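Local coordinates for protein sugar-binding transcriptional regulator, LacI family (Enterococcus faecalis, PDB 3CS3) that probably acts as a DNA-binding transcription regulator of the LacI family whose sugar-binding domain, the part crystallised, would sense a small ligand, at residues 20-25 and 62-67; 87-92 and 97-102; 142-145 and 150-153; 187-192 and 223-228; 201-204 and 208-211. All blocks are in the same frame, centred on the assembly; numbering follows the deposited sequence.

Contact 1 (20-25 and 62-67); sequences GSFYGE and IILDWT
The start of helix 23-35 in the N-terminal subdomain meets strand 60-64 at L64 through two aromatic residues, F22 and Y23, which converge on the branched tip of the leucine. F22 holds the N-cap position, and its ring comes in from the direction opposite to L64, so that methyl CD2 of L64 sits at the ring edge, near the plane, 3.7 Å from CE2 of F22. The same methyl lies near the plane of the Y23 ring, with CE1 of Y23 at 4.3 Å from CD2 of L64. L64 reaches the pair because its CG is anti to the backbone N (chi1 177°), which carries the branch out toward the helix. These segments probably line the cleft side of the subdomain, as in type I periplasmic binding proteins; a glycerol, probably from the crystallisation liquor, lies close to F22. The hydroxyl of Y23 bonds to the backbone N of A16. Just past L64 comes an Asx turn: OD1 of D65 accepts from N of T67 at 3.2 Å and from OG1 of T67 at 2.6 Å, both on the same face of the carboxylate.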
# COMPACT_ATOMS: atom_id res chain seq x y z
N GLY A 20 -3.46 -3.17 1.90
CA GLY A 20 -2.86 -2.15 1.04
C GLY A 20 -3.40 -2.16 -0.38
O GLY A 20 -3.10 -1.27 -1.17
N SER A 21 -4.22 -3.17 -0.68
CA SER A 21 -4.92 -3.27 -1.94
C SER A 21 -6.16 -2.36 -1.95
O SER A 21 -6.71 -2.06 -3.01
CB SER A 21 -5.29 -4.73 -2.22
OG SER A 21 -6.63 -5.02 -1.87
N PHE A 22 -6.60 -1.94 -0.76
CA PHE A 22 -7.69 -0.97 -0.66
C PHE A 22 -7.38 0.26 0.19
O PHE A 22 -8.15 1.22 0.19
CB PHE A 22 -9.02 -1.64 -0.25
CG PHE A 22 -9.04 -2.18 1.16
CD1 PHE A 22 -8.67 -3.49 1.41
CD2 PHE A 22 -9.47 -1.39 2.22
CE1 PHE A 22 -8.70 -4.00 2.71
CE2 PHE A 22 -9.50 -1.89 3.51
CZ PHE A 22 -9.11 -3.20 3.76
N TYR A 23 -6.25 0.22 0.92
CA TYR A 23 -5.88 1.28 1.88
C TYR A 23 -5.73 2.65 1.25
O TYR A 23 -6.23 3.62 1.79
CB TYR A 23 -4.61 0.94 2.66
CG TYR A 23 -4.79 -0.04 3.79
CD1 TYR A 23 -6.05 -0.26 4.35
CD2 TYR A 23 -3.70 -0.73 4.31
CE1 TYR A 23 -6.22 -1.17 5.39
CE2 TYR A 23 -3.86 -1.64 5.35
CZ TYR A 23 -5.12 -1.86 5.89
OH TYR A 23 -5.28 -2.75 6.92
N GLY A 24 -5.04 2.70 0.11
CA GLY A 24 -4.77 3.96 -0.58
C GLY A 24 -6.01 4.78 -0.86
O GLY A 24 -6.04 5.98 -0.62
N GLU A 25 -7.05 4.11 -1.35
CA GLU A 25 -8.30 4.79 -1.71
C GLU A 25 -9.22 4.99 -0.50
O GLU A 25 -10.05 5.90 -0.48
CB GLU A 25 -9.00 4.08 -2.88
CG GLU A 25 -8.84 2.56 -2.92
CD GLU A 25 -7.59 2.08 -3.68
OE1 GLU A 25 -7.44 2.44 -4.86
OE2 GLU A 25 -6.79 1.33 -3.09
N ILE A 62 -9.86 6.15 13.99
CA ILE A 62 -10.54 5.28 13.05
C ILE A 62 -9.76 3.97 13.00
O ILE A 62 -8.57 3.98 12.68
CB ILE A 62 -10.65 5.92 11.64
CG1 ILE A 62 -11.56 7.16 11.68
CG2 ILE A 62 -11.18 4.92 10.62
CD1 ILE A 62 -11.48 8.02 10.42
N ILE A 63 -10.41 2.86 13.34
CA ILE A 63 -9.72 1.58 13.49
C ILE A 63 -10.13 0.55 12.43
O ILE A 63 -11.30 0.17 12.32
CB ILE A 63 -9.98 0.94 14.89
CG1 ILE A 63 -9.87 1.97 16.03
CG2 ILE A 63 -9.07 -0.30 15.12
CD1 ILE A 63 -8.48 2.29 16.48
N LEU A 64 -9.14 0.10 11.66
CA LEU A 64 -9.28 -1.08 10.81
C LEU A 64 -8.08 -2.00 11.04
O LEU A 64 -7.12 -2.00 10.26
CB LEU A 64 -9.42 -0.67 9.33
CG LEU A 64 -9.53 -1.69 8.18
CD1 LEU A 64 -10.20 -3.00 8.56
CD2 LEU A 64 -10.25 -1.05 7.01
N ASP A 65 -8.14 -2.77 12.12
CA ASP A 65 -7.05 -3.63 12.56
C ASP A 65 -7.58 -4.66 13.54
O ASP A 65 -7.92 -4.32 14.67
CB ASP A 65 -5.96 -2.79 13.23
CG ASP A 65 -4.72 -3.60 13.64
OD1 ASP A 65 -4.63 -4.81 13.32
OD2 ASP A 65 -3.83 -3.01 14.28
N TRP A 66 -7.64 -5.93 13.12
CA TRP A 66 -8.19 -7.01 13.95
C TRP A 66 -7.31 -7.37 15.15
O TRP A 66 -7.79 -7.98 16.11
CB TRP A 66 -8.48 -8.26 13.09
CG TRP A 66 -7.24 -8.98 12.66
CD1 TRP A 66 -6.45 -8.67 11.59
CD2 TRP A 66 -6.63 -10.12 13.29
NE1 TRP A 66 -5.40 -9.55 11.51
CE2 TRP A 66 -5.48 -10.45 12.54
CE3 TRP A 66 -6.96 -10.90 14.41
CZ2 TRP A 66 -4.64 -11.52 12.87
CZ3 TRP A 66 -6.12 -11.97 14.75
CH2 TRP A 66 -4.98 -12.27 13.97
N THR A 67 -6.03 -7.01 15.09
CA THR A 67 -5.10 -7.24 16.20
C THR A 67 -5.18 -6.17 17.29
O THR A 67 -4.63 -6.35 18.38
CB THR A 67 -3.64 -7.34 15.73
OG1 THR A 67 -3.23 -6.10 15.15
CG2 THR A 67 -3.47 -8.46 14.71

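Contact 2 (87-92 and 97-102); sequences DRTTEH and QVLLDN
T90 and Q97 make the polar link of this contact: the backbone N of T90 donates to OE1 of Q97 at 2.8 Å, nearly straight (163°) yet 39° out of the amide carbonyl plane. An extended chain beyond CG carries the amide to the loop, slanting across T90, with CG of Q97 3.8 Å from methyl CG2 of T90. One residue earlier in the loop, methyl CG2 of T89 lies 3.9 Å from CD1 of L99, the two side chains crossing at about a right angle. The other methyl of L99, CD2, rests 3.4 Å from the carbonyl O of R88. Together these contacts fold the loop back over strand 95-100, which lies parallel to strand 82-85 in the N-terminal sheet; the two neighbours are joined by this loop without an intervening helix. Farther out, R88 turns from the strand and grips D87 side-on, NE to OD1 at 2.8 Å and NH1 to OD2 at 2.6 Å, both oxygens lying close to the guanidinium plane. This salt bridge would restrain both groups, although the nitrogens approach from above the carboxylate plane. Beyond them, OD2 of D87 accepts from N of D65, and NH2 of R88 reaches O of F68 and OG1 of T70.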
# COMPACT_ATOMS: atom_id res chain seq x y z
N ASP A 87 -14.11 -2.56 11.54
CA ASP A 87 -13.68 -3.96 11.55
C ASP A 87 -14.43 -4.86 12.53
O ASP A 87 -14.17 -6.06 12.57
CB ASP A 87 -12.17 -4.03 11.84
CG ASP A 87 -11.79 -3.41 13.20
OD1 ASP A 87 -12.65 -2.84 13.90
OD2 ASP A 87 -10.60 -3.51 13.56
N ARG A 88 -15.35 -4.28 13.30
CA ARG A 88 -16.07 -4.99 14.36
C ARG A 88 -17.33 -4.26 14.79
O ARG A 88 -17.52 -3.09 14.44
CB ARG A 88 -15.16 -5.20 15.58
CG ARG A 88 -14.89 -3.94 16.39
CD ARG A 88 -13.66 -4.12 17.25
NE ARG A 88 -12.44 -3.97 16.46
CZ ARG A 88 -11.22 -4.23 16.91
NH1 ARG A 88 -10.18 -4.04 16.12
NH2 ARG A 88 -11.03 -4.64 18.16
N THR A 89 -18.19 -4.94 15.54
CA THR A 89 -19.39 -4.32 16.11
C THR A 89 -19.15 -3.90 17.55
O THR A 89 -18.27 -4.44 18.23
CB THR A 89 -20.64 -5.24 16.07
OG1 THR A 89 -20.36 -6.45 16.78
CG2 THR A 89 -21.05 -5.56 14.65
N THR A 90 -19.95 -2.95 18.01
CA THR A 90 -19.78 -2.38 19.34
C THR A 90 -21.13 -1.92 19.88
O THR A 90 -22.09 -1.75 19.13
CB THR A 90 -18.79 -1.19 19.31
OG1 THR A 90 -18.52 -0.76 20.64
CG2 THR A 90 -19.35 -0.03 18.49
N GLU A 91 -21.20 -1.74 21.20
CA GLU A 91 -22.40 -1.24 21.84
C GLU A 91 -22.03 -0.11 22.80
O GLU A 91 -22.90 0.57 23.36
CB GLU A 91 -23.12 -2.37 22.58
CG GLU A 91 -24.65 -2.26 22.55
CD GLU A 91 -25.21 -2.32 21.14
OE1 GLU A 91 -25.08 -3.38 20.49
OE2 GLU A 91 -25.80 -1.31 20.69
N HIS A 92 -20.72 0.09 22.95
CA HIS A 92 -20.16 1.11 23.83
C HIS A 92 -20.46 2.52 23.33
O HIS A 92 -20.53 2.76 22.13
CB HIS A 92 -18.65 0.90 23.94
CG HIS A 92 -18.01 1.60 25.10
ND1 HIS A 92 -17.32 2.79 24.96
CD2 HIS A 92 -17.95 1.28 26.41
CE1 HIS A 92 -16.86 3.17 26.14
NE2 HIS A 92 -17.23 2.27 27.04
N GLN A 97 -19.82 2.44 14.17
CA GLN A 97 -19.37 1.44 13.19
C GLN A 97 -19.62 1.90 11.77
O GLN A 97 -20.71 2.36 11.45
CB GLN A 97 -20.12 0.12 13.37
CG GLN A 97 -20.17 -0.43 14.78
CD GLN A 97 -21.32 -1.40 14.98
OE1 GLN A 97 -21.62 -1.79 16.11
NE2 GLN A 97 -21.98 -1.78 13.89
N VAL A 98 -18.61 1.77 10.91
CA VAL A 98 -18.83 1.85 9.46
C VAL A 98 -18.27 0.57 8.84
O VAL A 98 -17.07 0.46 8.58
CB VAL A 98 -18.21 3.11 8.80
CG1 VAL A 98 -18.64 3.20 7.34
CG2 VAL A 98 -18.62 4.38 9.52
N LEU A 99 -19.15 -0.40 8.62
CA LEU A 99 -18.74 -1.75 8.27
C LEU A 99 -19.09 -2.12 6.84
O LEU A 99 -20.03 -1.58 6.27
CB LEU A 99 -19.39 -2.76 9.23
CG LEU A 99 -19.23 -2.54 10.73
CD1 LEU A 99 -19.94 -3.64 11.49
CD2 LEU A 99 -17.76 -2.49 11.14
N LEU A 100 -18.33 -3.05 6.26
CA LEU A 100 -18.71 -3.62 4.97
C LEU A 100 -19.91 -4.53 5.17
O LEU A 100 -20.04 -5.18 6.20
CB LEU A 100 -17.57 -4.43 4.36
CG LEU A 100 -16.25 -3.73 4.03
CD1 LEU A 100 -15.27 -4.74 3.46
CD2 LEU A 100 -16.46 -2.58 3.07
N ASP A 101 -20.78 -4.56 4.17
CA ASP A 101 -21.84 -5.55 4.11
C ASP A 101 -21.25 -6.92 3.72
O ASP A 101 -21.28 -7.32 2.55
CB ASP A 101 -22.91 -5.10 3.12
CG ASP A 101 -24.12 -6.00 3.11
OD1 ASP A 101 -24.51 -6.52 4.19
OD2 ASP A 101 -24.69 -6.19 2.02
N ASN A 102 -20.69 -7.60 4.72
CA ASN A 102 -20.04 -8.89 4.54
C ASN A 102 -21.02 -10.00 4.17
O ASN A 102 -20.69 -10.89 3.40
CB ASN A 102 -19.29 -9.29 5.81
CG ASN A 102 -18.11 -8.39 6.10
OD1 ASN A 102 -17.25 -8.18 5.25
ND2 ASN A 102 -18.05 -7.87 7.32

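Contact 3 (142-145 and 150-153); sequences RELT and PYEI
L144 and T145, on the last turns of helix 131-146, pack against Y151 at the start of strand 151-155, closing the second half of the beta-alpha-beta unit that begins with strand 121-125. Taken in order along the helix, L144 comes first and is the buried residue of the contact. With chi1 at -72° and chi2 extended, methyl CD1 of L144 reaches CB of Y151 at 3.7 Å. The same methyl lies 4.0 Å from CD1 of Y151, and CB of L144 is equally far from that ring atom, so the leucine spans the root of the tyrosine and the near side of its ring. The side chains meet at a slant. V121 of the neighbouring strand and I110 of helix 102-115 also touch L144, placing it in the layer between helices and sheet. T145, one residue on, is exposed and faces the outer part of the ring. Its hydroxyl bonds to the carbonyl O of T141, one turn back in the same helix, while the Y151 side chain also touches T141. Against the tyrosine, OG1 of T145 lies at the ring edge, near its plane, 4.0 Å from CE1 of Y151.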
# COMPACT_ATOMS: atom_id res chain seq x y z
N ARG A 142 -23.65 -21.34 5.46
CA ARG A 142 -25.11 -21.44 5.46
C ARG A 142 -25.69 -21.68 4.06
O ARG A 142 -26.53 -22.57 3.88
CB ARG A 142 -25.75 -20.20 6.09
CG ARG A 142 -27.27 -20.11 5.98
CD ARG A 142 -27.82 -18.78 6.49
NE ARG A 142 -27.63 -17.68 5.53
CZ ARG A 142 -27.91 -16.40 5.78
NH1 ARG A 142 -27.71 -15.49 4.84
NH2 ARG A 142 -28.40 -16.02 6.96
N GLU A 143 -25.23 -20.91 3.08
CA GLU A 143 -25.74 -21.04 1.71
C GLU A 143 -25.23 -22.30 1.00
O GLU A 143 -25.95 -22.87 0.18
CB GLU A 143 -25.41 -19.80 0.88
CG GLU A 143 -26.12 -18.52 1.32
CD GLU A 143 -27.63 -18.56 1.10
OE1 GLU A 143 -28.08 -19.06 0.05
OE2 GLU A 143 -28.36 -18.06 1.98
N LEU A 144 -24.01 -22.72 1.32
CA LEU A 144 -23.46 -23.94 0.73
C LEU A 144 -24.18 -25.18 1.25
O LEU A 144 -24.47 -26.10 0.49
CB LEU A 144 -21.94 -24.04 0.96
CG LEU A 144 -21.08 -23.07 0.14
CD1 LEU A 144 -19.63 -23.14 0.58
CD2 LEU A 144 -21.20 -23.27 -1.37
N THR A 145 -24.47 -25.18 2.55
CA THR A 145 -25.30 -26.20 3.20
C THR A 145 -26.70 -26.24 2.57
O THR A 145 -27.17 -27.31 2.17
CB THR A 145 -25.40 -25.93 4.72
OG1 THR A 145 -24.08 -25.88 5.28
CG2 THR A 145 -26.22 -27.00 5.44
N PRO A 150 -20.63 -29.27 -0.56
CA PRO A 150 -19.55 -29.46 0.40
C PRO A 150 -18.56 -28.31 0.41
O PRO A 150 -18.41 -27.60 -0.60
CB PRO A 150 -18.84 -30.73 -0.09
CG PRO A 150 -19.72 -31.35 -1.05
CD PRO A 150 -20.66 -30.33 -1.58
N TYR A 151 -17.87 -28.14 1.53
CA TYR A 151 -16.86 -27.11 1.66
C TYR A 151 -15.72 -27.52 2.59
O TYR A 151 -15.89 -28.37 3.47
CB TYR A 151 -17.48 -25.77 2.11
CG TYR A 151 -18.11 -25.75 3.50
CD1 TYR A 151 -19.50 -25.77 3.65
CD2 TYR A 151 -17.32 -25.68 4.65
CE1 TYR A 151 -20.08 -25.73 4.92
CE2 TYR A 151 -17.90 -25.65 5.91
CZ TYR A 151 -19.27 -25.68 6.04
OH TYR A 151 -19.83 -25.64 7.30
N GLU A 152 -14.56 -26.90 2.37
CA GLU A 152 -13.45 -26.96 3.31
C GLU A 152 -13.03 -25.53 3.63
O GLU A 152 -12.92 -24.70 2.73
CB GLU A 152 -12.29 -27.76 2.72
CG GLU A 152 -11.15 -28.00 3.70
CD GLU A 152 -10.22 -29.14 3.30
OE1 GLU A 152 -9.92 -29.29 2.09
OE2 GLU A 152 -9.79 -29.87 4.20
N ILE A 153 -12.81 -25.25 4.91
CA ILE A 153 -12.36 -23.95 5.38
C ILE A 153 -10.84 -23.99 5.56
O ILE A 153 -10.32 -24.80 6.32
CB ILE A 153 -13.04 -23.55 6.72
CG1 ILE A 153 -14.55 -23.40 6.53
CG2 ILE A 153 -12.42 -22.27 7.30
CD1 ILE A 153 -15.33 -23.35 7.82

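Contact 4 (187-192 and 223-228); sequences EMAIGV and PRLATI
A189 and L225 meet methyl to methyl, the alanine offering its single CB and the leucine both branches of its fork. CD2 of L225 lies 3.7 Å from CB of A189 and CD1 of L225 lies 3.9 Å from that same atom, so the alanine faces the mouth of the fork, nearly equidistant from both methyls. The leucine conformation makes this possible: CG is anti to the backbone N (chi1 174°), which stretches the chain from the loop straight at helix 186-196, and chi2 of 62° turns the fork to present both methyls. I190 leaves the helix to one side, but two successive bends (chi2 -58° for the second) swing its end back until CD1 of I190 comes to 4.4 Å from CD2 of L225. This is a looser touch than the alanine one. I209 of strand 207-210 touches both A189 and L225, completing a wholly apolar, buried patch. Polar bonds tie 223-228 to other residues of the same helix: O of P223, a cis proline, accepts from the hydroxyl of Y193, and OG1 of T227 bonds to OD1 of D186. The segment from L225 to strand 227-229 leaves the C-terminal subdomain for the edge of the N-terminal sheet, one of the interdomain crossovers typical of type I periplasmic binding proteins.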
# COMPACT_ATOMS: atom_id res chain seq x y z
N GLU A 187 -6.05 -10.11 -1.94
CA GLU A 187 -4.63 -10.35 -1.67
C GLU A 187 -4.30 -11.82 -1.49
O GLU A 187 -3.28 -12.27 -2.01
CB GLU A 187 -4.18 -9.58 -0.44
CG GLU A 187 -4.25 -8.09 -0.61
CD GLU A 187 -4.37 -7.41 0.72
OE1 GLU A 187 -3.57 -7.75 1.62
OE2 GLU A 187 -5.28 -6.56 0.86
N MET A 188 -5.15 -12.55 -0.77
CA MET A 188 -5.01 -14.00 -0.65
C MET A 188 -5.21 -14.67 -2.01
O MET A 188 -4.51 -15.62 -2.35
CB MET A 188 -5.96 -14.59 0.41
CG MET A 188 -5.51 -14.37 1.86
SD MET A 188 -6.45 -15.21 3.16
CE MET A 188 -8.10 -14.63 2.77
N ALA A 189 -6.14 -14.13 -2.81
CA ALA A 189 -6.36 -14.61 -4.18
C ALA A 189 -5.14 -14.38 -5.08
O ALA A 189 -4.82 -15.25 -5.89
CB ALA A 189 -7.60 -13.96 -4.79
N ILE A 190 -4.48 -13.23 -4.93
CA ILE A 190 -3.24 -12.94 -5.68
C ILE A 190 -2.13 -13.91 -5.29
O ILE A 190 -1.37 -14.37 -6.15
CB ILE A 190 -2.80 -11.45 -5.53
CG1 ILE A 190 -3.81 -10.50 -6.19
CG2 ILE A 190 -1.38 -11.21 -6.10
CD1 ILE A 190 -4.07 -10.74 -7.68
N GLY A 191 -2.05 -14.24 -4.00
CA GLY A 191 -1.19 -15.31 -3.50
C GLY A 191 -1.43 -16.65 -4.16
O GLY A 191 -0.49 -17.39 -4.43
N VAL A 192 -2.70 -16.96 -4.43
CA VAL A 192 -3.07 -18.18 -5.16
C VAL A 192 -2.57 -18.12 -6.61
O VAL A 192 -1.99 -19.09 -7.09
CB VAL A 192 -4.61 -18.48 -5.08
CG1 VAL A 192 -4.99 -19.68 -5.93
CG2 VAL A 192 -5.03 -18.71 -3.63
N PRO A 223 -6.02 -14.37 -15.78
CA PRO A 223 -7.15 -13.54 -16.21
C PRO A 223 -7.70 -12.66 -15.09
O PRO A 223 -7.27 -12.80 -13.94
CB PRO A 223 -8.19 -14.59 -16.61
CG PRO A 223 -7.94 -15.73 -15.69
CD PRO A 223 -6.45 -15.74 -15.42
N ARG A 224 -8.63 -11.76 -15.42
CA ARG A 224 -9.18 -10.78 -14.46
C ARG A 224 -9.85 -11.48 -13.27
O ARG A 224 -10.69 -12.37 -13.44
CB ARG A 224 -10.13 -9.79 -15.17
CG ARG A 224 -11.37 -9.34 -14.40
CD ARG A 224 -11.33 -7.90 -13.91
NE ARG A 224 -11.12 -7.80 -12.47
CZ ARG A 224 -11.57 -6.80 -11.70
NH1 ARG A 224 -12.28 -5.81 -12.22
NH2 ARG A 224 -11.30 -6.80 -10.40
N LEU A 225 -9.43 -11.08 -12.08
CA LEU A 225 -9.92 -11.68 -10.84
C LEU A 225 -11.35 -11.24 -10.55
O LEU A 225 -11.60 -10.06 -10.26
CB LEU A 225 -8.99 -11.36 -9.67
CG LEU A 225 -9.43 -11.78 -8.26
CD1 LEU A 225 -9.57 -13.30 -8.13
CD2 LEU A 225 -8.44 -11.26 -7.24
N ALA A 226 -12.28 -12.19 -10.66
CA ALA A 226 -13.68 -12.00 -10.25
C ALA A 226 -13.71 -11.71 -8.75
O ALA A 226 -12.97 -12.34 -7.98
CB ALA A 226 -14.49 -13.23 -10.58
N THR A 227 -14.53 -10.75 -8.35
CA THR A 227 -14.39 -10.17 -7.02
C THR A 227 -15.64 -9.46 -6.55
O THR A 227 -16.57 -9.24 -7.32
CB THR A 227 -13.18 -9.18 -6.97
OG1 THR A 227 -12.94 -8.77 -5.62
CG2 THR A 227 -13.43 -7.96 -7.86
N ILE A 228 -15.64 -9.09 -5.27
CA ILE A 228 -16.72 -8.31 -4.68
C ILE A 228 -16.22 -6.88 -4.45
O ILE A 228 -15.24 -6.65 -3.75
CB ILE A 228 -17.21 -8.92 -3.35
CG1 ILE A 228 -17.62 -10.40 -3.54
CG2 ILE A 228 -18.34 -8.09 -2.77
CD1 ILE A 228 -18.86 -10.65 -4.40

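Contact 5 (201-204 and 208-211); sequences YQMG and RIIG
The peptide carbonyl of G204 is touched by the aliphatic stem of R208, whose flat guanidinium points on to D180. CG of R208 lies 3.6 Å from O of G204 and CD of R208 4.0 Å from the same oxygen, so the carbonyl is met by methylene carbons. The charged end travels on past it: the chain bends at chi3, and NH2 of R208 forms a salt bridge with OD2 of D180, a pairing that would steady the guanidinium. The R208 side chain also touches V116 and F267. The CA atoms of G204 and R208 are 4.7 Å apart, a tight turn-back of the chain. G204 makes the bend with a positive phi of 95°.

The second half of the contact is apolar. SD of M203 lies 3.7 Å from CG2 of I209. The methionine reaches it with CG anti to the backbone N (chi1 -168°), followed by two bends at chi2 and chi3 that bring the sulfur, rather than the terminal methyl, to the isoleucine. Y193 and V196 of helix 186-196 touch M203 as well. I209 also touches V181 and A183 of the adjacent strand. The loop joins helix 186-196 to strand 207-210, the closing half of a beta-alpha-beta unit whose first strand, 179-183, lies parallel and next to 207-210 in the C-terminal sheet of this two-subdomain fold.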
# COMPACT_ATOMS: atom_id res chain seq x y z
N TYR A 201 -1.15 -25.86 -13.69
CA TYR A 201 -2.55 -25.47 -13.56
C TYR A 201 -2.85 -24.16 -14.28
O TYR A 201 -2.02 -23.25 -14.33
CB TYR A 201 -2.95 -25.35 -12.09
CG TYR A 201 -3.03 -26.66 -11.34
CD1 TYR A 201 -4.23 -27.39 -11.31
CD2 TYR A 201 -1.93 -27.18 -10.67
CE1 TYR A 201 -4.31 -28.60 -10.62
CE2 TYR A 201 -2.00 -28.38 -9.98
CZ TYR A 201 -3.19 -29.09 -9.96
OH TYR A 201 -3.27 -30.28 -9.27
N GLN A 202 -4.06 -24.08 -14.84
CA GLN A 202 -4.52 -22.92 -15.58
C GLN A 202 -5.61 -22.21 -14.77
O GLN A 202 -6.62 -22.83 -14.41
CB GLN A 202 -5.06 -23.35 -16.95
CG GLN A 202 -5.44 -22.22 -17.90
CD GLN A 202 -6.03 -22.73 -19.20
OE1 GLN A 202 -7.07 -22.24 -19.65
NE2 GLN A 202 -5.38 -23.71 -19.82
N MET A 203 -5.40 -20.93 -14.48
CA MET A 203 -6.36 -20.12 -13.73
C MET A 203 -7.62 -19.88 -14.57
O MET A 203 -7.53 -19.53 -15.74
CB MET A 203 -5.73 -18.80 -13.29
CG MET A 203 -6.55 -18.00 -12.27
SD MET A 203 -6.85 -18.84 -10.70
CE MET A 203 -5.17 -19.18 -10.15
N GLY A 204 -8.78 -20.10 -13.95
CA GLY A 204 -10.06 -19.98 -14.63
C GLY A 204 -10.58 -21.30 -15.18
O GLY A 204 -11.79 -21.50 -15.27
N ARG A 208 -10.75 -22.32 -10.26
CA ARG A 208 -11.66 -21.18 -10.40
C ARG A 208 -11.74 -20.41 -9.09
O ARG A 208 -11.95 -21.00 -8.03
CB ARG A 208 -13.05 -21.66 -10.83
CG ARG A 208 -13.06 -22.50 -12.10
CD ARG A 208 -14.48 -22.80 -12.55
NE ARG A 208 -15.16 -23.78 -11.70
CZ ARG A 208 -16.38 -24.26 -11.92
NH1 ARG A 208 -17.08 -23.86 -12.97
NH2 ARG A 208 -16.90 -25.15 -11.09
N ILE A 209 -11.58 -19.09 -9.16
CA ILE A 209 -11.46 -18.26 -7.96
C ILE A 209 -12.35 -17.00 -7.98
O ILE A 209 -12.55 -16.39 -9.02
CB ILE A 209 -9.96 -17.93 -7.65
CG1 ILE A 209 -9.79 -17.34 -6.24
CG2 ILE A 209 -9.35 -17.03 -8.71
CD1 ILE A 209 -8.43 -17.63 -5.62
N ILE A 210 -12.93 -16.68 -6.82
CA ILE A 210 -13.57 -15.38 -6.59
C ILE A 210 -12.98 -14.76 -5.33
O ILE A 210 -12.85 -15.43 -4.30
CB ILE A 210 -15.12 -15.48 -6.46
CG1 ILE A 210 -15.73 -16.14 -7.71
CG2 ILE A 210 -15.74 -14.09 -6.26
CD1 ILE A 210 -17.24 -16.24 -7.69
N GLY A 211 -12.59 -13.49 -5.42
CA GLY A 211 -12.04 -12.75 -4.29
C GLY A 211 -13.03 -11.76 -3.69
O GLY A 211 -14.25 -11.91 -3.83

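From the N terminus, contact 1 closes first, tying the start of helix 23-35 to strand 60-64. Contact 2 follows in series within the same sheet, and the two touch around D65 and D87. Contact 3 then closes a short turn in the C-terminal subdomain, its centre about 24 Å from that of contact 2. Contact 4 spans the longer excursion from helix 186-196 to the loop leading into strand 227-229, and contact 5 nests inside it; they adjoin where O of A226 meets N of G211, with centres about 8 Å apart. No two contacts cross. Contacts 3 and 5 reach opposite edge strands of one parallel sheet, whereas 223-228 carries the chain back to the N-terminal sheet of contacts 1 and 2.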